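Side-chain contacts in amidohydrolase family protein (Acinetobacter baumannii, PDB 4I6K), which probably hydrolyses 2-pyrone-4,6-dicarboxylic acid, as a member of the amidohydrolase family: residues A[104-107]-A[108-112]; A[124-128]-A[129-133]; A[167-171]-A[172-176]; A[155-159]-A[160-164]. All coordinates share one frame; numbering follows the deposited sequence.

Contact 1 (A[104-107]-A[108-112]); sequences HTTT and FNELV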
# COMPACT_ATOMS: atom_id res chain seq x y z
N HIS A 104 13.62 11.66 4.06
CA HIS A 104 14.52 10.67 4.64
C HIS A 104 15.47 11.30 5.66
O HIS A 104 16.21 10.60 6.35
CB HIS A 104 15.29 9.88 3.58
CG HIS A 104 16.30 10.69 2.83
ND1 HIS A 104 16.02 11.29 1.61
CD2 HIS A 104 17.59 10.98 3.10
CE1 HIS A 104 17.10 11.92 1.18
NE2 HIS A 104 18.06 11.75 2.07
N THR A 105 15.43 12.63 5.78
CA THR A 105 16.27 13.33 6.76
C THR A 105 15.51 13.67 8.05
O THR A 105 16.07 14.27 8.97
CB THR A 105 16.86 14.61 6.19
OG1 THR A 105 15.81 15.45 5.71
CG2 THR A 105 17.83 14.28 5.06
N THR A 106 14.24 13.29 8.12
CA THR A 106 13.50 13.45 9.35
C THR A 106 14.32 12.84 10.47
O THR A 106 15.00 11.84 10.27
CB THR A 106 12.13 12.76 9.27
OG1 THR A 106 11.49 13.12 8.04
CG2 THR A 106 11.24 13.20 10.42
N THR A 107 14.25 13.43 11.65
CA THR A 107 15.02 12.92 12.78
C THR A 107 14.31 11.77 13.45
O THR A 107 13.08 11.68 13.42
CB THR A 107 15.26 14.02 13.81
OG1 THR A 107 14.00 14.57 14.21
CG2 THR A 107 16.12 15.12 13.19
N PHE A 108 15.10 10.89 14.06
CA PHE A 108 14.54 9.76 14.79
C PHE A 108 13.42 10.23 15.71
O PHE A 108 12.32 9.65 15.73
CB PHE A 108 15.61 9.05 15.61
CG PHE A 108 15.10 7.86 16.38
CD1 PHE A 108 14.82 6.66 15.73
CD2 PHE A 108 14.89 7.94 17.75
CE1 PHE A 108 14.33 5.56 16.43
CE2 PHE A 108 14.41 6.84 18.46
CZ PHE A 108 14.14 5.65 17.80
N ASN A 109 13.68 11.30 16.46
CA ASN A 109 12.67 11.75 17.41
C ASN A 109 11.33 12.03 16.75
O ASN A 109 10.29 11.62 17.27
CB ASN A 109 13.10 12.98 18.19
CG ASN A 109 11.96 13.52 19.02
OD1 ASN A 109 11.39 14.57 18.71
ND2 ASN A 109 11.57 12.78 20.06
N GLU A 110 11.36 12.74 15.63
CA GLU A 110 10.15 13.08 14.89
C GLU A 110 9.40 11.79 14.53
O GLU A 110 8.21 11.65 14.82
CB GLU A 110 10.52 13.86 13.63
CG GLU A 110 9.42 14.77 13.10
CD GLU A 110 9.03 15.88 14.07
OE1 GLU A 110 8.35 15.58 15.07
OE2 GLU A 110 9.41 17.05 13.83
N LEU A 111 10.12 10.85 13.92
CA LEU A 111 9.57 9.52 13.62
C LEU A 111 8.96 8.85 14.83
O LEU A 111 7.87 8.28 14.76
CB LEU A 111 10.67 8.62 13.07
CG LEU A 111 11.54 9.16 11.95
CD1 LEU A 111 12.61 8.14 11.61
CD2 LEU A 111 10.70 9.47 10.73
N VAL A 112 9.67 8.90 15.95
CA VAL A 112 9.11 8.36 17.19
C VAL A 112 7.76 9.01 17.47
O VAL A 112 6.83 8.36 17.95
CB VAL A 112 10.05 8.61 18.39
CG1 VAL A 112 9.38 8.17 19.68
CG2 VAL A 112 11.38 7.90 18.17

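Contact 2 (A[124-128]-A[129-133]); sequences LNLFG and LNLPA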
# COMPACT_ATOMS: atom_id res chain seq x y z
N LEU A 124 7.35 4.69 -0.03
CA LEU A 124 8.10 5.20 -1.17
C LEU A 124 7.21 5.12 -2.40
O LEU A 124 7.11 4.07 -3.04
CB LEU A 124 9.36 4.36 -1.40
CG LEU A 124 10.58 4.66 -0.54
CD1 LEU A 124 11.49 3.44 -0.44
CD2 LEU A 124 11.34 5.85 -1.11
N ASN A 125 6.53 6.23 -2.71
CA ASN A 125 5.65 6.28 -3.87
C ASN A 125 6.41 6.94 -4.99
O ASN A 125 6.52 8.16 -5.04
CB ASN A 125 4.38 7.06 -3.55
CG ASN A 125 3.34 6.94 -4.63
OD1 ASN A 125 3.58 6.32 -5.68
ND2 ASN A 125 2.17 7.52 -4.40
N LEU A 126 6.95 6.13 -5.89
CA LEU A 126 7.95 6.61 -6.84
C LEU A 126 7.43 6.81 -8.24
O LEU A 126 8.20 7.05 -9.16
CB LEU A 126 9.16 5.69 -6.87
CG LEU A 126 9.90 5.59 -5.54
CD1 LEU A 126 11.05 4.62 -5.68
CD2 LEU A 126 10.37 6.96 -5.09
N PHE A 127 6.12 6.69 -8.44
CA PHE A 127 5.58 6.97 -9.75
C PHE A 127 5.82 8.42 -10.13
O PHE A 127 5.64 9.33 -9.30
CB PHE A 127 4.10 6.61 -9.83
CG PHE A 127 3.88 5.17 -10.17
CD1 PHE A 127 3.74 4.78 -11.49
CD2 PHE A 127 3.85 4.21 -9.18
CE1 PHE A 127 3.56 3.44 -11.82
CE2 PHE A 127 3.66 2.87 -9.49
CZ PHE A 127 3.51 2.49 -10.82
N GLY A 128 6.25 8.63 -11.37
CA GLY A 128 6.52 9.97 -11.91
C GLY A 128 7.75 10.60 -11.28
O GLY A 128 8.00 11.80 -11.45
N LEU A 129 8.52 9.81 -10.55
CA LEU A 129 9.68 10.33 -9.84
C LEU A 129 10.94 9.55 -10.18
O LEU A 129 10.88 8.51 -10.84
CB LEU A 129 9.44 10.29 -8.33
CG LEU A 129 8.29 11.16 -7.83
CD1 LEU A 129 7.95 10.78 -6.42
CD2 LEU A 129 8.65 12.64 -7.94
N ASN A 130 12.08 10.05 -9.72
CA ASN A 130 13.32 9.33 -9.94
C ASN A 130 13.51 8.31 -8.85
O ASN A 130 13.05 8.48 -7.73
CB ASN A 130 14.52 10.29 -9.95
CG ASN A 130 14.50 11.23 -11.14
OD1 ASN A 130 14.63 12.44 -10.98
ND2 ASN A 130 14.35 10.67 -12.34
N LEU A 131 14.20 7.23 -9.20
CA LEU A 131 14.56 6.17 -8.26
C LEU A 131 15.66 6.69 -7.33
O LEU A 131 16.75 7.01 -7.78
CB LEU A 131 15.06 4.98 -9.07
CG LEU A 131 15.26 3.58 -8.48
CD1 LEU A 131 13.92 2.85 -8.35
CD2 LEU A 131 16.23 2.80 -9.36
N PRO A 132 15.38 6.80 -6.02
CA PRO A 132 16.44 7.33 -5.17
C PRO A 132 17.54 6.30 -4.94
O PRO A 132 17.31 5.10 -5.11
CB PRO A 132 15.73 7.62 -3.84
CG PRO A 132 14.62 6.63 -3.79
CD PRO A 132 14.18 6.43 -5.25
N ALA A 133 18.72 6.76 -4.56
CA ALA A 133 19.79 5.84 -4.20
C ALA A 133 19.67 5.54 -2.72
O ALA A 133 19.76 6.43 -1.88
CB ALA A 133 21.14 6.43 -4.54

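Contact 3 (A[167-171]-A[172-176]); sequences PQLNE and YSFDV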
# COMPACT_ATOMS: atom_id res chain seq x y z
N PRO A 167 16.72 -5.33 -3.65
CA PRO A 167 18.07 -5.73 -3.28
C PRO A 167 18.67 -4.87 -2.17
O PRO A 167 19.33 -5.40 -1.29
CB PRO A 167 18.86 -5.55 -4.58
CG PRO A 167 17.87 -5.85 -5.63
CD PRO A 167 16.56 -5.25 -5.11
N GLN A 168 18.43 -3.57 -2.21
CA GLN A 168 18.91 -2.67 -1.15
C GLN A 168 18.16 -2.87 0.17
O GLN A 168 18.76 -2.82 1.27
CB GLN A 168 18.80 -1.22 -1.62
CG GLN A 168 20.03 -0.78 -2.39
CD GLN A 168 19.72 0.13 -3.55
OE1 GLN A 168 20.55 0.31 -4.44
NE2 GLN A 168 18.52 0.71 -3.55
N LEU A 169 16.86 -3.10 0.06
CA LEU A 169 16.04 -3.29 1.23
C LEU A 169 16.31 -4.67 1.85
O LEU A 169 15.99 -4.91 3.03
CB LEU A 169 14.56 -3.07 0.86
CG LEU A 169 14.27 -1.64 0.34
CD1 LEU A 169 12.80 -1.43 -0.03
CD2 LEU A 169 14.68 -0.60 1.36
N ASN A 170 16.92 -5.58 1.09
CA ASN A 170 17.28 -6.90 1.62
C ASN A 170 18.11 -6.84 2.90
O ASN A 170 18.16 -7.81 3.66
CB ASN A 170 18.06 -7.71 0.58
CG ASN A 170 17.17 -8.49 -0.32
OD1 ASN A 170 15.95 -8.36 -0.25
ND2 ASN A 170 17.75 -9.31 -1.18
N GLU A 171 18.75 -5.69 3.12
CA GLU A 171 19.71 -5.52 4.20
C GLU A 171 19.13 -5.09 5.54
O GLU A 171 19.88 -4.79 6.47
CB GLU A 171 20.76 -4.51 3.77
CG GLU A 171 21.39 -4.81 2.44
CD GLU A 171 22.63 -3.98 2.19
OE1 GLU A 171 23.44 -4.37 1.32
OE2 GLU A 171 22.78 -2.93 2.86
N TYR A 172 17.81 -5.05 5.66
CA TYR A 172 17.17 -4.55 6.86
C TYR A 172 16.14 -5.56 7.30
O TYR A 172 15.60 -6.28 6.49
CB TYR A 172 16.47 -3.22 6.57
CG TYR A 172 17.39 -2.16 6.04
CD1 TYR A 172 17.95 -1.22 6.89
CD2 TYR A 172 17.71 -2.11 4.68
CE1 TYR A 172 18.82 -0.25 6.41
CE2 TYR A 172 18.58 -1.14 4.19
CZ TYR A 172 19.13 -0.21 5.06
OH TYR A 172 19.98 0.76 4.60
N SER A 173 15.83 -5.56 8.58
CA SER A 173 14.92 -6.53 9.16
C SER A 173 13.45 -6.22 9.03
O SER A 173 12.63 -6.99 9.48
CB SER A 173 15.23 -6.71 10.63
OG SER A 173 16.56 -7.10 10.78
N PHE A 174 13.11 -5.07 8.48
CA PHE A 174 11.69 -4.70 8.38
C PHE A 174 10.91 -5.42 7.29
O PHE A 174 11.47 -5.93 6.31
CB PHE A 174 11.48 -3.18 8.25
CG PHE A 174 12.39 -2.50 7.22
CD1 PHE A 174 12.37 -2.88 5.88
CD2 PHE A 174 13.23 -1.45 7.60
CE1 PHE A 174 13.19 -2.25 4.95
CE2 PHE A 174 14.05 -0.81 6.66
CZ PHE A 174 14.03 -1.21 5.34
N ASP A 175 9.60 -5.45 7.47
CA ASP A 175 8.68 -5.91 6.44
C ASP A 175 8.72 -4.95 5.26
O ASP A 175 8.74 -3.73 5.45
CB ASP A 175 7.27 -5.95 7.02
CG ASP A 175 7.15 -6.94 8.16
OD1 ASP A 175 6.69 -6.55 9.25
OD2 ASP A 175 7.53 -8.11 7.95
N VAL A 176 8.74 -5.49 4.05
CA VAL A 176 8.60 -4.65 2.87
C VAL A 176 7.28 -4.98 2.17
O VAL A 176 6.97 -6.13 1.87
CB VAL A 176 9.76 -4.81 1.87
CG1 VAL A 176 9.68 -3.73 0.79
CG2 VAL A 176 11.11 -4.74 2.58

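Contact 4 (A[155-159]-A[160-164]); sequences LHAPP and KYLVQ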
# COMPACT_ATOMS: atom_id res chain seq x y z
N LEU A 155 6.09 0.12 -0.69
CA LEU A 155 6.51 0.61 -2.00
C LEU A 155 5.35 0.71 -2.97
O LEU A 155 4.54 -0.21 -3.10
CB LEU A 155 7.59 -0.30 -2.62
CG LEU A 155 8.73 -0.74 -1.71
CD1 LEU A 155 9.74 -1.61 -2.45
CD2 LEU A 155 9.40 0.48 -1.08
N HIS A 156 5.27 1.84 -3.66
CA HIS A 156 4.43 1.93 -4.82
C HIS A 156 5.35 2.37 -5.95
O HIS A 156 5.87 3.47 -5.93
CB HIS A 156 3.31 2.93 -4.61
CG HIS A 156 2.33 2.95 -5.74
ND1 HIS A 156 1.93 4.12 -6.36
CD2 HIS A 156 1.69 1.95 -6.38
CE1 HIS A 156 1.08 3.83 -7.32
NE2 HIS A 156 0.91 2.52 -7.35
N ALA A 157 5.55 1.48 -6.92
CA ALA A 157 6.57 1.70 -7.92
C ALA A 157 6.46 0.70 -9.06
O ALA A 157 5.94 -0.40 -8.88
CB ALA A 157 7.95 1.62 -7.29
N PRO A 158 6.96 1.08 -10.24
CA PRO A 158 6.98 0.21 -11.40
C PRO A 158 8.03 -0.89 -11.25
O PRO A 158 9.06 -0.68 -10.59
CB PRO A 158 7.39 1.15 -12.54
CG PRO A 158 8.22 2.21 -11.84
CD PRO A 158 7.52 2.42 -10.54
N PRO A 159 7.77 -2.06 -11.86
CA PRO A 159 8.67 -3.19 -11.74
C PRO A 159 10.14 -2.84 -12.03
O PRO A 159 11.04 -3.37 -11.37
CB PRO A 159 8.10 -4.19 -12.74
CG PRO A 159 6.60 -3.96 -12.60
CD PRO A 159 6.50 -2.43 -12.51
N LYS A 160 10.39 -1.94 -12.97
CA LYS A 160 11.75 -1.53 -13.28
C LYS A 160 12.41 -0.85 -12.08
O LYS A 160 13.63 -0.83 -11.96
CB LYS A 160 11.77 -0.62 -14.51
CG LYS A 160 11.12 0.75 -14.31
CD LYS A 160 11.13 1.53 -15.63
CE LYS A 160 10.20 2.73 -15.62
NZ LYS A 160 10.92 4.02 -15.39
N TYR A 161 11.59 -0.31 -11.18
CA TYR A 161 12.08 0.36 -9.99
C TYR A 161 12.19 -0.65 -8.85
O TYR A 161 13.17 -0.64 -8.07
CB TYR A 161 11.12 1.49 -9.59
CG TYR A 161 11.40 2.84 -10.24
CD1 TYR A 161 10.80 3.99 -9.76
CD2 TYR A 161 12.26 2.96 -11.34
CE1 TYR A 161 11.03 5.23 -10.33
CE2 TYR A 161 12.51 4.21 -11.93
CZ TYR A 161 11.88 5.35 -11.42
OH TYR A 161 12.09 6.62 -11.96
N LEU A 162 11.19 -1.53 -8.75
CA LEU A 162 11.16 -2.54 -7.70
C LEU A 162 12.37 -3.47 -7.79
O LEU A 162 12.94 -3.84 -6.76
CB LEU A 162 9.87 -3.37 -7.76
CG LEU A 162 8.57 -2.61 -7.55
CD1 LEU A 162 7.37 -3.47 -7.95
CD2 LEU A 162 8.46 -2.18 -6.11
N VAL A 163 12.75 -3.85 -9.01
CA VAL A 163 13.89 -4.74 -9.22
C VAL A 163 15.18 -4.12 -8.64
O VAL A 163 16.14 -4.82 -8.29
CB VAL A 163 14.10 -5.04 -10.71
CG1 VAL A 163 15.43 -5.72 -10.92
CG2 VAL A 163 12.94 -5.88 -11.25
N GLN A 164 15.16 -2.80 -8.54
CA GLN A 164 16.27 -1.99 -8.06
C GLN A 164 16.27 -1.85 -6.55
O GLN A 164 17.32 -1.82 -5.90
CB GLN A 164 16.09 -0.59 -8.61
CG GLN A 164 17.34 0.15 -8.80
CD GLN A 164 17.92 -0.16 -10.13
OE1 GLN A 164 18.21 -1.33 -10.44
NE2 GLN A 164 18.09 0.86 -10.95

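Contact 1 (A[104-107]-A[108-112])
Thr106 and Glu110 meet at about a right angle, the methyl of the threonine set against the aliphatic root of the glutamate. Thr106 CG2 lies 3.4 Å from Glu110 CB and 3.6 Å from Glu110 CG, while the carboxylate leads away, since the chain of Glu110 bends at its second torsion (63°). The methyl also comes within 3.8 Å of Leu111 CD2, whose branch reaches back past the start of the helix. CG2 of Thr106 stands opposite the backbone N, which puts OG1 opposite the carbonyl carbon, where it hydrogen-bonds to Gln103 O. A beta-branched residue suits this place because one branch can pack while the other serves the backbone. Thr107 is the N-cap of helix 108-115, the helix that follows strand 96-100 in the alternating strand-helix order of an amidohydrolase barrel. Its backbone carbonyl receives the first full-turn bond, Leu111 N to Thr107 O, at 3.1 Å and nearly straight (170° at the hydrogen). OG1 of Thr107, with chi1 at 56°, is turned over the opening turn, 3.6 Å from Glu110 CB, the two side chains meeting at a slant. Close to the same carbonyl, Leu111 CG sits 3.3 Å from Thr107 O. Leucine fits this inward-turned position, for its side chain also packs on Phe142 and Asn145 of helix 137-148 and on Leu149, with Phe108 touching Asn145 and Leu149 beside it.

Contact 2 (A[124-128]-A[129-133])
Leu126 to Leu129 form a type II beta turn in which Leu129 N donates to Leu126 O at 3.1 Å. Gly128 occupies the third position of the turn with a positive phi of 70°, a conformation that glycine, lacking a CB, adopts readily. Beyond the turn the chain doubles back, and the end of Leu126 meets the CD corner of the Pro132 ring head-on: Leu126 CD1 is 3.6 Å from Pro132 CD, and its second methyl, CD2, lies 3.9 Å from the same ring carbon. Both methyls thus rest against one corner of the proline, whose rigid ring gives a firm apolar surface for the leucine. Leu131 CD1 touches Leu126 CD1 more loosely, at 4.3 Å, and Leu124 CD2 comes to 4.3 Å from Pro132 CG; Trp139 of helix 137-148 packs on both Leu124 and Pro132. Leu129 folds over the turn instead. With CG opposite its own carbonyl carbon (chi1 -63°), the side chain lies back along the preceding backbone, CG 3.5 Å from Phe127 O and CD1 3.3 Å from Asn125 O. At the strand end, Asn125 turns away from this apolar group: OD1 bonds to His156 ND1 and ND2 to the bound citric acid. Such a loop, leaving the C-terminal end of strand 119-125, is where barrels of the amidohydrolase superfamily build their active sites, consistent with Asn125 holding a citric acid that probably came from the crystallisation liquor.

Contact 3 (A[167-171]-A[172-176])
Tyr172 folds back over the end of helix 159-169, held at its root by a type I beta turn from Leu169 to Tyr172, in which Tyr172 N donates to Leu169 O at 3.2 Å. From CB, which lies 3.4 Å from Glu171 C, the side chain leaves with CG opposite its own carbonyl carbon (chi1 -58°), and this swings the ring back toward the helix. CG is again 3.4 Å from Glu171 C, and Glu171 O lies over one face of the ring. Glu171 CB lies over the same face, 4.0 Å from Tyr172 CE2. Along one edge, CD2 and CE2 face the carbonyl oxygens of Gln168 and Leu169, both near the ring plane; Gln168 O is 3.4 Å from Tyr172 CE2, so that the slightly positive ring hydrogens probably point at a carbonyl oxygen. The side chain also packs against Gln140, Leu143, Arg144 and Glu147 of helix 137-148; a large flat ring suits this place because it can touch the turn and the neighbouring helix together. Tyr172 CB, in turn, stands over one face of Phe174. The edge of that phenyl ring meets Leu169, with CZ 4.1 Å from Leu169 CD2, and the two side chains meet at a slant. The other methyl, Leu169 CD1, lies 4.0 Å from Val176 CG1, these side chains crossing at about a right angle. Branched residues here pack helix 159-169 against the sheet: Leu169 and Val176 both touch Leu155 of strand 152-156, Phe174 touches Val153, and Val176 begins strand 176-178, bonded through its backbone to Gln206 and Trp208.

Contact 4 (A[155-159]-A[160-164])
The Tyr161 ring carries Pro158 over one face and has Ala157 CB at its edge. Pro158 CG makes a CH-pi contact 4.0 Å from the ring centroid, 29° off the normal, and is displaced toward the root of the ring, 3.6 Å from Tyr161 CG. Here strand 152-156 passes into helix 159-169, the opening of a beta-alpha-beta unit in the barrel. A proline suits the start of a helix, where no backbone N-H is needed, and Pro158 and Pro159 both lie where the chain passes from strand to helix. The phenol end of Tyr161 is directed elsewhere, its hydroxyl bonding to Leu129 O. On the inward side, Leu162 CD2 packs 3.9 Å from Leu155 CD1 and 4.0 Å from Ala157 CB; the two leucines slide past each other in opposite directions, and the small alanine probably allows the close approach. Lys160 CG rests against CB and CG of Pro158, while its amine leads away. Pro158, at the N-cap, offers its carbonyl to two donors: Leu162 N at 2.9 Å and Tyr161 N at 2.6 Å both bond to Pro158 O.

Overall arrangement
Along the chain the order is contact 1, contact 2, contact 4, contact 3, all within one run of alternating strands and helices of the parallel barrel sheet. Contact 1 stands apart at the start of helix 108-115, its centre about 20 Å from that of contact 2 and 25 Å from that of contact 4. Contacts 2 and 4 leave neighbouring strands, 119-125 and 152-156, with centres 9 Å apart, and probable hydrogen bonds join them, Asn125 to His156 and Leu129 to Tyr161. Contacts 4 and 3, with centres 14 Å apart, lie toward the two ends of one helix and meet at Leu155. Contacts 2, 4 and 3 thus follow the chain from the loop after strand 119-125, through helix 159-169, to strand 176-178.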